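Local coordinates for protein methylxanthine N1-demethylase NdmA (Pseudomonas putida, PDB 6ICN) that removes the N1-methyl group of caffeine, giving theobromine and formaldehyde, as a Rieske non-heme iron oxygenase of the bacterial caffeine degradation pathway, at residues W142-L145 with F149-T152. Numbering follows the deposited sequence.
Sequences WIRL and FDCT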
loop_
_atom_site.group_PDB
_atom_site.type_symbol
_atom_site.label_atom_id
_atom_site.label_comp_id
_atom_site.label_asym_id
_atom_site.label_seq_id
_atom_site.Cartn_x
_atom_site.Cartn_y
_atom_site.Cartn_z
ATOM N N TRP A 142 -27.019 -7.630 23.104
ATOM C CA TRP A 142 -28.237 -7.548 22.307
ATOM C C TRP A 142 -28.952 -6.228 22.557
ATOM O O TRP A 142 -29.012 -5.753 23.693
ATOM C CB TRP A 142 -29.192 -8.690 22.664
ATOM C CG TRP A 142 -28.615 -10.050 22.545
ATOM C CD1 TRP A 142 -27.788 -10.685 23.443
ATOM C CD2 TRP A 142 -28.837 -10.974 21.477
ATOM N NE1 TRP A 142 -27.480 -11.947 22.980
ATOM C CE2 TRP A 142 -28.098 -12.140 21.771
ATOM C CE3 TRP A 142 -29.555 -10.911 20.269
ATOM C CZ2 TRP A 142 -28.094 -13.256 20.934
ATOM C CZ3 TRP A 142 -29.552 -12.014 19.445
ATOM C CH2 TRP A 142 -28.822 -13.171 19.775
ATOM N N ILE A 143 -29.504 -5.628 21.500
ATOM C CA ILE A 143 -30.229 -4.367 21.597
ATOM C C ILE A 143 -31.596 -4.502 20.935
ATOM O O ILE A 143 -31.714 -5.071 19.845
ATOM C CB ILE A 143 -29.442 -3.199 20.962
ATOM C CG1 ILE A 143 -28.188 -2.906 21.789
ATOM C CG2 ILE A 143 -30.310 -1.936 20.873
ATOM C CD1 ILE A 143 -27.298 -1.842 21.136
ATOM N N ARG A 144 -32.638 -3.979 21.600
ATOM C CA ARG A 144 -33.960 -3.841 20.986
ATOM C C ARG A 144 -34.285 -2.362 20.873
ATOM O O ARG A 144 -34.413 -1.669 21.892
ATOM C CB ARG A 144 -35.047 -4.564 21.788
ATOM C CG ARG A 144 -36.450 -4.394 21.160
ATOM C CD ARG A 144 -37.472 -5.265 21.881
ATOM N NE ARG A 144 -37.571 -4.927 23.307
ATOM C CZ ARG A 144 -38.276 -5.632 24.188
ATOM N NH1 ARG A 144 -38.953 -6.705 23.795
ATOM N NH2 ARG A 144 -38.323 -5.258 25.462
ATOM N N LEU A 145 -34.432 -1.880 19.636
ATOM C CA LEU A 145 -34.595 -0.444 19.429
ATOM C C LEU A 145 -35.980 0.044 19.836
ATOM O O LEU A 145 -36.116 1.158 20.356
ATOM C CB LEU A 145 -34.327 -0.088 17.969
ATOM C CG LEU A 145 -32.852 -0.161 17.565
ATOM C CD1 LEU A 145 -32.734 -0.075 16.060
ATOM C CD2 LEU A 145 -32.070 0.965 18.232
ATOM N N PHE A 149 -44.055 -2.651 21.642
ATOM C CA PHE A 149 -44.960 -3.791 21.518
ATOM C C PHE A 149 -44.743 -4.805 22.626
ATOM O O PHE A 149 -45.650 -5.586 22.926
ATOM C CB PHE A 149 -44.790 -4.512 20.174
ATOM C CG PHE A 149 -45.339 -3.772 18.998
ATOM C CD1 PHE A 149 -45.901 -2.513 19.132
ATOM C CD2 PHE A 149 -45.304 -4.358 17.737
ATOM C CE1 PHE A 149 -46.399 -1.841 18.025
ATOM C CE2 PHE A 149 -45.807 -3.702 16.636
ATOM C CZ PHE A 149 -46.353 -2.444 16.769
ATOM N N ASP A 150 -43.531 -4.856 23.183
ATOM C CA ASP A 150 -43.200 -5.660 24.361
ATOM C C ASP A 150 -43.635 -7.123 24.226
ATOM O O ASP A 150 -44.251 -7.698 25.123
ATOM C CB ASP A 150 -43.790 -5.024 25.620
ATOM C CG ASP A 150 -43.064 -5.456 26.884
ATOM O OD1 ASP A 150 -41.930 -5.991 26.789
ATOM O OD2 ASP A 150 -43.632 -5.268 27.968
ATOM N N CYS A 151 -43.267 -7.753 23.097
ATOM C CA CYS A 151 -43.635 -9.150 22.895
ATOM C C CYS A 151 -42.524 -9.975 22.250
ATOM O O CYS A 151 -42.786 -11.083 21.766
ATOM C CB CYS A 151 -44.907 -9.263 22.026
ATOM S SG CYS A 151 -44.710 -8.680 20.340
ATOM N N THR A 152 -41.296 -9.477 22.231
ATOM C CA THR A 152 -40.182 -10.198 21.634
ATOM C C THR A 152 -39.138 -10.491 22.700
ATOM O O THR A 152 -39.034 -9.768 23.699
ATOM C CB THR A 152 -39.553 -9.384 20.498
ATOM O OG1 THR A 152 -39.106 -8.128 21.019
ATOM C CG2 THR A 152 -40.594 -9.134 19.395
HETATM O O HOH W 1 -40.652 -8.279 25.712
HETATM O O HOH W 2 -39.952 -5.579 28.337
#
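Arg144, on strand 140-144 of the six-stranded antiparallel sheet in the Rieske part of the chain, reaches across to Thr152 and Asp150 of the loop that follows on the way to strand 166-175. Its CG lies anti to the backbone N (chi1 179°), and the chain runs extended until a bend at chi3 turns the guanidinium toward the loop. Arg144 NH1 donates to Thr152 OG1 at 3.1 Å, nearly straight at 163°, with the hydroxyl oxygen lying in the guanidinium plane; Arg144 CD sits 3.4 Å from the same OG1. That hydroxyl also bonds His33 O, so it ties the arginine to the chain just ahead of strand 35-40.

Asp150 meets the arginine more loosely. Asp150 OD1 stands 3.9 Å from Arg144 NH2, a long salt bridge with the guanidinium and carboxylate planes turned 81° apart, and two waters fill in. One water oxygen accepts from Arg144 NH1 at 3.0 Å and donates to Asp150 OD1 at 2.8 Å; the second makes a weak bond with NH2 and donates to the same OD1. Within the fold, NH2 pairs with Asp133 of the neighbouring strand and NE bonds Ser147 OG, which together fix the rotation of the group.

A leucine in place of Arg144 would probably leave Asp133 without its charged mate, and Thr152 OG1 and both waters without their N-H donor. With one carboxylate paired directly and another largely through water, the buried guanidinium is likely to stay protonated, its charge shared between the sheet and the loop.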